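Local atomic coordinates of chitinase (Chromobacterium violaceum, PDB entry 4TXG), a protein that probably binds chitin and hydrolyses its glycosidic bonds through a family 18 glycoside hydrolase domain. Residues Ile186-Ala191 with Leu199-Thr204; Gly259-Ala264 with Val269-Phe274; Gln384-Leu389 with His446-Gly451; Gly434-Gly437 with Asp442-Tyr445. All blocks are in the same frame, centred on the assembly; numbering follows the deposited sequence.

All four contacts belong to the family 18 TIM-barrel part of the chain. Contact 1 involves the second barrel strand, 185-193, and contact 2 follows the third, 247-253; their centres lie 13 Å apart and their nearest atoms about 4 Å, without touching. Contacts 3 and 4 share helix 441-448, centres 17 Å apart, and contact 4 is nested within the chain segment that contact 3 closes. Contacts 1 and 4 lie on opposite sides of the chain's centre, 35 Å between centres. Phe274 of contact 2 stacks on Phe313, within the family's DxxDxDxE motif, probably the catalytic one. A cesium ion lies about 7 Å from the Phe190 side chain of contact 1.

Contact 1. Residues Ile186-Ala191 with Leu199-Thr204; sequences INYAFA and LSVNET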
loop_
_atom_site.group_PDB
_atom_site.type_symbol
_atom_site.label_atom_id
_atom_site.label_comp_id
_atom_site.label_asym_id
_atom_site.label_seq_id
_atom_site.Cartn_x
_atom_site.Cartn_y
_atom_site.Cartn_z
ATOM N N ILE A 186 4.253 -13.745 2.454
ATOM C CA ILE A 186 3.131 -14.070 1.575
ATOM C C ILE A 186 1.842 -13.563 2.195
ATOM O O ILE A 186 1.541 -13.870 3.348
ATOM C CB ILE A 186 2.999 -15.576 1.349
ATOM C CG1 ILE A 186 4.274 -16.143 0.715
ATOM C CG2 ILE A 186 1.745 -15.890 0.511
ATOM C CD1 ILE A 186 4.397 -17.664 0.895
ATOM N N ASN A 187 1.093 -12.790 1.421
ATOM C CA ASN A 187 -0.207 -12.289 1.847
ATOM C C ASN A 187 -1.310 -13.093 1.179
ATOM O O ASN A 187 -1.367 -13.161 -0.046
ATOM C CB ASN A 187 -0.378 -10.817 1.475
ATOM C CG ASN A 187 0.488 -9.884 2.299
ATOM O OD1 ASN A 187 1.008 -10.250 3.347
ATOM N ND2 ASN A 187 0.625 -8.648 1.821
ATOM N N TYR A 188 -2.196 -13.679 1.977
ATOM C CA TYR A 188 -3.315 -14.439 1.435
ATOM C C TYR A 188 -4.518 -13.537 1.195
ATOM O O TYR A 188 -5.013 -12.897 2.128
ATOM C CB TYR A 188 -3.690 -15.567 2.400
ATOM C CG TYR A 188 -4.828 -16.446 1.941
ATOM C CD1 TYR A 188 -6.159 -16.074 2.143
ATOM C CD2 TYR A 188 -4.569 -17.666 1.323
ATOM C CE1 TYR A 188 -7.208 -16.903 1.739
ATOM C CE2 TYR A 188 -5.598 -18.484 0.907
ATOM C CZ TYR A 188 -6.913 -18.102 1.119
ATOM O OH TYR A 188 -7.931 -18.936 0.716
ATOM N N ALA A 189 -5.001 -13.524 -0.044
ATOM C CA ALA A 189 -6.119 -12.666 -0.455
ATOM C C ALA A 189 -7.342 -13.489 -0.844
ATOM O O ALA A 189 -7.225 -14.347 -1.717
ATOM C CB ALA A 189 -5.679 -11.787 -1.642
ATOM N N PHE A 190 -8.522 -13.267 -0.252
ATOM C CA PHE A 190 -8.812 -12.285 0.802
ATOM C C PHE A 190 -9.691 -12.873 1.893
ATOM O O PHE A 190 -10.586 -13.676 1.608
ATOM C CB PHE A 190 -9.578 -11.075 0.254
ATOM C CG PHE A 190 -8.740 -10.093 -0.498
ATOM C CD1 PHE A 190 -7.812 -9.311 0.166
ATOM C CD2 PHE A 190 -8.927 -9.915 -1.857
ATOM C CE1 PHE A 190 -7.058 -8.386 -0.534
ATOM C CE2 PHE A 190 -8.177 -8.995 -2.563
ATOM C CZ PHE A 190 -7.244 -8.232 -1.892
ATOM N N ALA A 191 -9.482 -12.426 3.128
ATOM C CA ALA A 191 -10.525 -12.519 4.141
ATOM C C ALA A 191 -11.433 -11.288 4.023
ATOM O O ALA A 191 -11.090 -10.313 3.349
ATOM C CB ALA A 191 -9.928 -12.621 5.546
ATOM N N LEU A 199 -13.377 -11.288 11.327
ATOM C CA LEU A 199 -12.534 -11.689 10.211
ATOM C C LEU A 199 -12.986 -13.076 9.715
ATOM O O LEU A 199 -13.127 -14.001 10.508
ATOM C CB LEU A 199 -11.068 -11.689 10.667
ATOM C CG LEU A 199 -9.956 -11.831 9.622
ATOM C CD1 LEU A 199 -8.658 -11.308 10.202
ATOM C CD2 LEU A 199 -9.799 -13.287 9.190
ATOM N N SER A 200 -13.212 -13.230 8.410
ATOM C CA SER A 200 -13.736 -14.502 7.900
ATOM C C SER A 200 -13.186 -14.879 6.532
ATOM O O SER A 200 -12.992 -14.017 5.683
ATOM C CB SER A 200 -15.270 -14.449 7.821
ATOM O OG SER A 200 -15.804 -15.656 7.279
ATOM N N VAL A 201 -12.955 -16.172 6.324
ATOM C CA VAL A 201 -12.710 -16.697 4.984
ATOM C C VAL A 201 -13.749 -17.778 4.674
ATOM O O VAL A 201 -13.509 -18.654 3.842
ATOM C CB VAL A 201 -11.274 -17.293 4.830
ATOM C CG1 VAL A 201 -10.202 -16.181 4.869
ATOM C CG2 VAL A 201 -11.004 -18.353 5.890
ATOM N N ASN A 202 -14.902 -17.707 5.345
ATOM C CA ASN A 202 -15.935 -18.735 5.222
ATOM C C ASN A 202 -15.361 -20.119 5.489
ATOM O O ASN A 202 -15.651 -21.069 4.762
ATOM C CB ASN A 202 -16.587 -18.720 3.836
ATOM C CG ASN A 202 -17.608 -17.623 3.694
ATOM O OD1 ASN A 202 -18.739 -17.745 4.173
ATOM N ND2 ASN A 202 -17.221 -16.545 3.040
ATOM N N GLU A 203 -14.522 -20.201 6.519
ATOM C CA GLU A 203 -13.862 -21.447 6.886
ATOM C C GLU A 203 -14.840 -22.598 7.160
ATOM O O GLU A 203 -14.464 -23.761 7.046
ATOM C CB GLU A 203 -12.964 -21.215 8.107
ATOM C CG GLU A 203 -13.615 -20.414 9.242
ATOM C CD GLU A 203 -13.205 -18.928 9.262
ATOM O OE1 GLU A 203 -13.537 -18.178 8.311
ATOM O OE2 GLU A 203 -12.556 -18.504 10.247
ATOM N N THR A 204 -16.088 -22.288 7.507
ATOM C CA THR A 204 -17.065 -23.332 7.794
ATOM C C THR A 204 -17.897 -23.747 6.577
ATOM O O THR A 204 -18.704 -24.674 6.660
ATOM C CB THR A 204 -18.040 -22.902 8.911
ATOM O OG1 THR A 204 -18.821 -21.789 8.461
ATOM C CG2 THR A 204 -17.275 -22.521 10.168
#
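Ala191 meets Leu199, Ser200 and Val201 in a buried, mainly apolar contact within a beta hairpin on the TIM barrel, where the second barrel strand, 185-193, runs out and folds back as the short strand 199-200. The touching parts run 113° apart end to end, so here the returning chain crosses the barrel strand instead of following it. Ala191 is the meeting point. Its CB lies 3.7 Å from Leu199 CD2 and 3.6 Å from Val201 CG1, and the two branched side chains reach the methyl from directions about a right angle apart. The backbone also closes in, with Ser200 O only 3.3 Å from Ala191 CA. Val201 uses a single branch: CG1, set anti to the carbonyl carbon by a chi1 of -69°, reaches Ala191 and has a longer contact of 4.4 Å with Tyr188 CE1, approached obliquely to the ring. Tyr188 also meets Phe233 edge-to-face, while Leu199 also packs on Phe293 and Phe300 of helix 287-304, which links the hairpin to that helix. A cis peptide joins Ala189 to Phe190, and the Phe190 ring folds back so that Ala189 CB sits over its centre. The 199-204 chain fixes its own bend beyond the strand. Ser200 OG accepts from Asn202 N in an ST turn, and Glu203 reaches back to the same bend, where Val201 N donates to its OE1 at 2.9 Å, meeting the oxygen nearly end-on.

Contact 2. Residues Gly259-Ala264 with Val269-Phe274; sequences GGYFDA and VASGGF
The Tyr261 ring has Val269 over one face, with CB 4.0 Å from the centroid and 21° off the normal, a CH-pi contact displaced toward the CE1 side. Ser271 OG approaches the other long side obliquely, 3.5 Å from Tyr261 CE2, and His192 meets the ring with its plane tilted by about 20°. A chi1 of 54° puts Tyr261 CG between its backbone N and carbonyl carbon, which lays the ring alongside Val269, its cross-strand neighbour on the same face of the two-stranded sheet. The two residues form an antiparallel hydrogen-bonded pair: Val269 N donates to Tyr261 O at 2.7 Å, almost straight, and Tyr261 N returns a longer bond of 3.2 Å to Val269 O. Beside this pair, glycines on both sides let the backbones approach. Gly272 N bonds to Gly259 O at 2.9 Å from above the carbonyl plane, and Gly260 CA, with no side chain in the way, comes within 3.2 Å of Val269 O. An inverse gamma turn centred on Ala270 leads the chain on into helix 273-278, where Phe274 stacks on Phe313. This is a short beta hairpin after barrel strand 247-253, on the C-terminal side of the strands, where TIM barrels carry their active sites.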
loop_
_atom_site.group_PDB
_atom_site.type_symbol
_atom_site.label_atom_id
_atom_site.label_comp_id
_atom_site.label_asym_id
_atom_site.label_seq_id
_atom_site.Cartn_x
_atom_site.Cartn_y
_atom_site.Cartn_z
ATOM N N GLY A 259 -16.348 -3.628 1.505
ATOM C CA GLY A 259 -17.657 -3.204 1.981
ATOM C C GLY A 259 -18.749 -4.259 1.924
ATOM O O GLY A 259 -19.927 -3.942 2.027
ATOM N N GLY A 260 -18.360 -5.516 1.765
ATOM C CA GLY A 260 -19.334 -6.590 1.671
ATOM C C GLY A 260 -18.616 -7.906 1.481
ATOM O O GLY A 260 -17.409 -7.976 1.649
ATOM N N TYR A 261 -19.357 -8.946 1.121
ATOM C CA TYR A 261 -18.756 -10.261 0.914
ATOM C C TYR A 261 -19.616 -11.081 -0.030
ATOM O O TYR A 261 -20.803 -10.807 -0.196
ATOM C CB TYR A 261 -18.567 -10.996 2.247
ATOM C CG TYR A 261 -19.820 -11.112 3.088
ATOM C CD1 TYR A 261 -20.716 -12.162 2.906
ATOM C CD2 TYR A 261 -20.096 -10.176 4.077
ATOM C CE1 TYR A 261 -21.855 -12.268 3.680
ATOM C CE2 TYR A 261 -21.228 -10.272 4.850
ATOM C CZ TYR A 261 -22.102 -11.320 4.652
ATOM O OH TYR A 261 -23.230 -11.400 5.433
ATOM N N PHE A 262 -19.012 -12.079 -0.661
ATOM C CA PHE A 262 -19.731 -12.896 -1.630
ATOM C C PHE A 262 -20.393 -14.084 -0.950
ATOM O O PHE A 262 -19.833 -14.651 -0.014
ATOM C CB PHE A 262 -18.778 -13.360 -2.731
ATOM C CG PHE A 262 -18.294 -12.249 -3.598
ATOM C CD1 PHE A 262 -19.101 -11.746 -4.605
ATOM C CD2 PHE A 262 -17.047 -11.682 -3.394
ATOM C CE1 PHE A 262 -18.669 -10.703 -5.405
ATOM C CE2 PHE A 262 -16.606 -10.638 -4.191
ATOM C CZ PHE A 262 -17.422 -10.150 -5.197
ATOM N N ASP A 263 -21.590 -14.448 -1.404
ATOM C CA ASP A 263 -22.275 -15.598 -0.827
ATOM C C ASP A 263 -21.958 -16.866 -1.614
ATOM O O ASP A 263 -21.162 -16.836 -2.555
ATOM C CB ASP A 263 -23.796 -15.370 -0.741
ATOM C CG ASP A 263 -24.471 -15.215 -2.104
ATOM O OD1 ASP A 263 -23.874 -15.547 -3.150
ATOM O OD2 ASP A 263 -25.635 -14.761 -2.124
ATOM N N ALA A 264 -22.590 -17.968 -1.224
ATOM C CA ALA A 264 -22.325 -19.276 -1.821
ATOM C C ALA A 264 -22.661 -19.327 -3.314
ATOM O O ALA A 264 -22.113 -20.145 -4.052
ATOM C CB ALA A 264 -23.097 -20.351 -1.073
ATOM N N VAL A 269 -23.099 -9.635 -0.943
ATOM C CA VAL A 269 -23.936 -9.132 0.144
ATOM C C VAL A 269 -23.417 -7.758 0.566
ATOM O O VAL A 269 -22.266 -7.633 0.985
ATOM C CB VAL A 269 -23.931 -10.092 1.365
ATOM C CG1 VAL A 269 -24.789 -9.541 2.490
ATOM C CG2 VAL A 269 -24.415 -11.480 0.962
ATOM N N ALA A 270 -24.248 -6.727 0.433
ATOM C CA ALA A 270 -23.816 -5.359 0.728
ATOM C C ALA A 270 -23.962 -5.068 2.216
ATOM O O ALA A 270 -24.848 -4.324 2.634
ATOM C CB ALA A 270 -24.615 -4.349 -0.101
ATOM N N SER A 271 -23.074 -5.660 3.005
ATOM C CA SER A 271 -23.144 -5.614 4.464
ATOM C C SER A 271 -22.540 -4.345 5.071
ATOM O O SER A 271 -22.881 -3.961 6.190
ATOM C CB SER A 271 -22.430 -6.834 5.044
ATOM O OG SER A 271 -21.037 -6.764 4.754
ATOM N N GLY A 272 -21.618 -3.718 4.349
ATOM C CA GLY A 272 -20.935 -2.532 4.849
ATOM C C GLY A 272 -19.470 -2.791 5.171
ATOM O O GLY A 272 -18.659 -1.866 5.169
ATOM N N GLY A 273 -19.134 -4.048 5.450
ATOM C CA GLY A 273 -17.754 -4.444 5.715
ATOM C C GLY A 273 -17.004 -3.542 6.680
ATOM O O GLY A 273 -17.477 -3.260 7.777
ATOM N N PHE A 274 -15.826 -3.090 6.263
ATOM C CA PHE A 274 -15.012 -2.185 7.073
ATOM C C PHE A 274 -15.735 -0.887 7.443
ATOM O O PHE A 274 -15.504 -0.332 8.509
ATOM C CB PHE A 274 -13.717 -1.832 6.323
ATOM C CG PHE A 274 -12.603 -2.828 6.506
ATOM C CD1 PHE A 274 -11.913 -2.901 7.705
ATOM C CD2 PHE A 274 -12.217 -3.655 5.465
ATOM C CE1 PHE A 274 -10.874 -3.804 7.874
ATOM C CE2 PHE A 274 -11.173 -4.561 5.631
ATOM C CZ PHE A 274 -10.506 -4.633 6.829
#

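Contact 3. Residues Gln384-Leu389 with His446-Gly451; sequences QGLKYL and HYYRGG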
loop_
_atom_site.group_PDB
_atom_site.type_symbol
_atom_site.label_atom_id
_atom_site.label_comp_id
_atom_site.label_asym_id
_atom_site.label_seq_id
_atom_site.Cartn_x
_atom_site.Cartn_y
_atom_site.Cartn_z
ATOM N N GLN A 384 -2.373 9.338 10.398
ATOM C CA GLN A 384 -1.952 9.179 11.782
ATOM C C GLN A 384 -1.787 7.705 12.182
ATOM O O GLN A 384 -0.978 7.380 13.050
ATOM C CB GLN A 384 -2.963 9.863 12.710
ATOM C CG GLN A 384 -3.017 11.395 12.570
ATOM C CD GLN A 384 -4.082 11.868 11.605
ATOM O OE1 GLN A 384 -4.183 11.369 10.479
ATOM N NE2 GLN A 384 -4.893 12.842 12.038
ATOM N N GLY A 385 -2.530 6.823 11.519
ATOM C CA GLY A 385 -2.494 5.400 11.819
ATOM C C GLY A 385 -1.192 4.676 11.481
ATOM O O GLY A 385 -1.008 3.537 11.896
ATOM N N LEU A 386 -0.293 5.324 10.742
ATOM C CA LEU A 386 0.970 4.685 10.361
ATOM C C LEU A 386 1.785 4.178 11.557
ATOM O O LEU A 386 2.488 3.173 11.449
ATOM C CB LEU A 386 1.834 5.647 9.541
ATOM C CG LEU A 386 1.306 5.977 8.137
ATOM C CD1 LEU A 386 2.218 6.993 7.465
ATOM C CD2 LEU A 386 1.213 4.721 7.290
ATOM N N LYS A 387 1.676 4.854 12.700
ATOM C CA LYS A 387 2.480 4.493 13.861
ATOM C C LYS A 387 2.147 3.094 14.400
ATOM O O LYS A 387 2.937 2.518 15.136
ATOM C CB LYS A 387 2.309 5.524 14.981
ATOM C CG LYS A 387 0.899 5.579 15.544
ATOM C CD LYS A 387 0.683 6.763 16.503
ATOM C CE LYS A 387 1.489 6.622 17.777
ATOM N NZ LYS A 387 1.060 7.606 18.820
ATOM N N TYR A 388 0.989 2.547 14.031
ATOM C CA TYR A 388 0.589 1.230 14.535
ATOM C C TYR A 388 1.047 0.072 13.651
ATOM O O TYR A 388 0.920 -1.089 14.034
ATOM C CB TYR A 388 -0.935 1.178 14.704
ATOM C CG TYR A 388 -1.426 2.266 15.629
ATOM C CD1 TYR A 388 -1.058 2.272 16.971
ATOM C CD2 TYR A 388 -2.226 3.300 15.159
ATOM C CE1 TYR A 388 -1.482 3.271 17.828
ATOM C CE2 TYR A 388 -2.652 4.314 16.018
ATOM C CZ TYR A 388 -2.275 4.285 17.348
ATOM O OH TYR A 388 -2.691 5.281 18.213
ATOM N N LEU A 389 1.567 0.388 12.467
ATOM C CA LEU A 389 1.818 -0.628 11.458
ATOM C C LEU A 389 3.272 -1.079 11.420
ATOM O O LEU A 389 4.193 -0.260 11.319
ATOM C CB LEU A 389 1.417 -0.103 10.073
ATOM C CG LEU A 389 -0.045 0.318 9.984
ATOM C CD1 LEU A 389 -0.330 1.005 8.649
ATOM C CD2 LEU A 389 -0.937 -0.905 10.158
ATOM N N HIS A 446 7.660 8.830 -1.071
ATOM C CA HIS A 446 8.057 10.012 -0.322
ATOM C C HIS A 446 6.929 10.533 0.558
ATOM O O HIS A 446 7.189 11.084 1.637
ATOM C CB HIS A 446 8.569 11.084 -1.280
ATOM C CG HIS A 446 9.987 10.839 -1.693
ATOM N ND1 HIS A 446 11.025 10.895 -0.793
ATOM C CD2 HIS A 446 10.523 10.466 -2.879
ATOM C CE1 HIS A 446 12.158 10.603 -1.415
ATOM N NE2 HIS A 446 11.883 10.347 -2.679
ATOM N N TYR A 447 5.685 10.327 0.134
ATOM C CA TYR A 447 4.557 10.638 1.006
ATOM C C TYR A 447 4.665 9.835 2.314
ATOM O O TYR A 447 4.564 10.390 3.413
ATOM C CB TYR A 447 3.204 10.344 0.307
ATOM C CG TYR A 447 2.038 10.371 1.279
ATOM C CD1 TYR A 447 1.689 9.235 2.007
ATOM C CD2 TYR A 447 1.311 11.542 1.505
ATOM C CE1 TYR A 447 0.655 9.261 2.920
ATOM C CE2 TYR A 447 0.268 11.565 2.419
ATOM C CZ TYR A 447 -0.050 10.416 3.124
ATOM O OH TYR A 447 -1.102 10.414 4.044
ATOM N N TYR A 448 4.862 8.528 2.195
ATOM C CA TYR A 448 4.823 7.673 3.385
ATOM C C TYR A 448 6.020 7.892 4.313
ATOM O O TYR A 448 5.933 7.609 5.508
ATOM C CB TYR A 448 4.685 6.193 2.973
ATOM C CG TYR A 448 3.239 5.933 2.583
ATOM C CD1 TYR A 448 2.260 5.799 3.555
ATOM C CD2 TYR A 448 2.846 5.894 1.248
ATOM C CE1 TYR A 448 0.926 5.619 3.222
ATOM C CE2 TYR A 448 1.503 5.709 0.901
ATOM C CZ TYR A 448 0.554 5.567 1.896
ATOM O OH TYR A 448 -0.789 5.388 1.585
ATOM N N ARG A 449 7.120 8.433 3.792
ATOM C CA ARG A 449 8.263 8.740 4.653
ATOM C C ARG A 449 7.977 9.877 5.628
ATOM O O ARG A 449 8.749 10.107 6.561
ATOM C CB ARG A 449 9.492 9.085 3.815
ATOM C CG ARG A 449 10.091 7.878 3.118
ATOM C CD ARG A 449 10.753 6.938 4.141
ATOM N NE ARG A 449 12.022 7.518 4.568
ATOM C CZ ARG A 449 12.181 8.218 5.673
ATOM N NH1 ARG A 449 11.156 8.395 6.497
ATOM N NH2 ARG A 449 13.362 8.730 5.965
ATOM N N GLY A 450 6.890 10.606 5.404
ATOM C CA GLY A 450 6.507 11.645 6.338
ATOM C C GLY A 450 6.269 11.069 7.720
ATOM O O GLY A 450 6.585 11.706 8.727
ATOM N N GLY A 451 5.726 9.852 7.775
ATOM C CA GLY A 451 5.351 9.254 9.049
ATOM C C GLY A 451 5.972 7.893 9.322
ATOM O O GLY A 451 5.642 7.258 10.325
#
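Leu386 packs against Tyr448 and Gly451 in a small buried contact on the outside of the TIM barrel, joining the 3-10 segment before barrel strand 391-395 to the end region of helix 441-448. The cross-contact is apolar. Both methyls of Leu386 take part: Leu386 CD2 lies 4.0 Å from Tyr448 CD1 and 4.2 Å from Tyr448 CE1, while Leu386 CD1 lies 4.1 Å from Tyr448 CD1. CD2 comes at the edge of the phenol ring, near its plane, and the two side chains cross at about a right angle. A chi1 of -69° puts Leu386 CG anti to its carbonyl carbon, and a chi2 of 177° extends CD1, the methyl that meets Gly451. Aromatic packing holds the other partner: Tyr447 CD1 lies 3.5 Å above the plane of the Tyr448 ring, over its centre, so one face of that ring is covered by the preceding residue. Beyond the pair, Tyr448 leans on Val370 and Val394 and Leu386 on Val392, which places the contact against three barrel-strand residues. Within each segment the hydrogen bonds are backbone ones. Tyr388 N and Leu389 N bond three residues back, to Gly385 O and Leu386 O, and Gly450 N and Gly451 N do likewise to Tyr447 O and Tyr448 O. Outside the two segments, the phenol of Tyr448 is satisfied by Pro371 O. On the remaining flank, Gly451 has no side chain to intervene, and Leu386 CD1 approaches its CA to 4.2 Å.

Contact 4. Residues Gly434-Gly437 with Asp442-Tyr445; sequences GNIG and DWAY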
loop_
_atom_site.group_PDB
_atom_site.type_symbol
_atom_site.label_atom_id
_atom_site.label_comp_id
_atom_site.label_asym_id
_atom_site.label_seq_id
_atom_site.Cartn_x
_atom_site.Cartn_y
_atom_site.Cartn_z
ATOM N N GLY A 434 4.391 23.706 -7.541
ATOM C CA GLY A 434 5.841 23.680 -7.676
ATOM C C GLY A 434 6.383 22.623 -8.625
ATOM O O GLY A 434 7.443 22.042 -8.376
ATOM N N ASN A 435 5.648 22.387 -9.706
ATOM C CA ASN A 435 5.972 21.374 -10.715
ATOM C C ASN A 435 6.228 19.976 -10.168
ATOM O O ASN A 435 7.047 19.221 -10.701
ATOM C CB ASN A 435 7.161 21.820 -11.542
ATOM C CG ASN A 435 6.786 22.903 -12.525
ATOM O OD1 ASN A 435 7.021 24.078 -12.272
ATOM N ND2 ASN A 435 6.152 22.512 -13.639
ATOM N N ILE A 436 5.497 19.631 -9.117
ATOM C CA ILE A 436 5.500 18.271 -8.604
ATOM C C ILE A 436 4.323 17.497 -9.181
ATOM O O ILE A 436 3.172 17.861 -8.955
ATOM C CB ILE A 436 5.431 18.259 -7.072
ATOM C CG1 ILE A 436 6.698 18.927 -6.506
ATOM C CG2 ILE A 436 5.270 16.824 -6.544
ATOM C CD1 ILE A 436 6.825 18.841 -5.011
ATOM N N GLY A 437 4.614 16.442 -9.941
ATOM C CA GLY A 437 3.574 15.533 -10.412
ATOM C C GLY A 437 3.521 14.312 -9.507
ATOM O O GLY A 437 4.566 13.793 -9.141
ATOM N N ASP A 442 7.512 6.945 -6.939
ATOM C CA ASP A 442 8.481 7.758 -6.202
ATOM C C ASP A 442 7.754 8.757 -5.303
ATOM O O ASP A 442 8.153 8.953 -4.146
ATOM C CB ASP A 442 9.422 8.475 -7.185
ATOM C CG ASP A 442 10.474 9.324 -6.499
ATOM O OD1 ASP A 442 11.564 8.800 -6.166
ATOM O OD2 ASP A 442 10.227 10.536 -6.317
ATOM N N TRP A 443 6.676 9.358 -5.811
ATOM C CA TRP A 443 5.944 10.359 -5.024
ATOM C C TRP A 443 5.285 9.685 -3.826
ATOM O O TRP A 443 5.357 10.183 -2.695
ATOM C CB TRP A 443 4.880 11.093 -5.869
ATOM C CG TRP A 443 4.122 12.107 -5.039
ATOM C CD1 TRP A 443 4.436 13.423 -4.858
ATOM C CD2 TRP A 443 2.955 11.859 -4.243
ATOM N NE1 TRP A 443 3.526 14.017 -4.007
ATOM C CE2 TRP A 443 2.605 13.075 -3.618
ATOM C CE3 TRP A 443 2.160 10.725 -4.014
ATOM C CZ2 TRP A 443 1.502 13.195 -2.769
ATOM C CZ3 TRP A 443 1.065 10.835 -3.161
ATOM C CH2 TRP A 443 0.745 12.068 -2.548
ATOM N N ALA A 444 4.646 8.542 -4.074
ATOM C CA ALA A 444 3.958 7.811 -3.012
ATOM C C ALA A 444 4.921 7.361 -1.915
ATOM O O ALA A 444 4.606 7.442 -0.730
ATOM C CB ALA A 444 3.220 6.611 -3.594
ATOM N N TYR A 445 6.089 6.854 -2.306
ATOM C CA TYR A 445 7.102 6.490 -1.321
ATOM C C TYR A 445 7.429 7.694 -0.435
ATOM O O TYR A 445 7.471 7.603 0.801
ATOM C CB TYR A 445 8.372 5.983 -2.012
ATOM C CG TYR A 445 9.589 6.015 -1.117
ATOM C CD1 TYR A 445 9.756 5.076 -0.097
ATOM C CD2 TYR A 445 10.564 6.990 -1.281
ATOM C CE1 TYR A 445 10.866 5.113 0.731
ATOM C CE2 TYR A 445 11.680 7.025 -0.457
ATOM C CZ TYR A 445 11.820 6.093 0.544
ATOM O OH TYR A 445 12.930 6.144 1.369
#
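Ile436 and Trp443 form the close part of this contact, which sets a loop against the side of helix 441-448 and buries only 85 Å² in all. One branch does the touching. Ile436 CG2 lies 3.9 Å from Trp443 CD1 and 4.2 Å from Trp443 NE1, reaching the five-membered part of the indole obliquely, with the two side chains crossing at about a right angle. A chi1 of 179° swings the Trp443 indole away from its backbone N, out from the helix; Ile436 CG2 is likewise extended away from its backbone N and comes to meet it. The looser part is backbone: Gly437 O comes no nearer than 4.3 Å to Trp443 CB, and the CA atoms of Gly437 and Trp443, the closest pair of the two segments, are still 7.8 Å apart. Before Ile436, Gly434 and Asn435 both have positive phi and take no part; Asn435 is exposed and Gly434 partly so. Polar atoms at the seam are satisfied from outside the pair: Trp443 NE1 bonds to Ser702 O, and Gly437 O accepts from Asn440 ND2 and Asn726 ND2. Asn440 OD1 in turn takes the N-H of Trp443, so the Asn440 side chain, just before the helix, bonds both Gly437 O and Trp443 N. Around this seam, Ile436 packs on Leu761, Asp442 bonds to Leu730 N and to Trp591 of helix 582-594, and Tyr445 rests on barrel strand 457-462, so the helix lies between the barrel and the C-terminal beta-rich region.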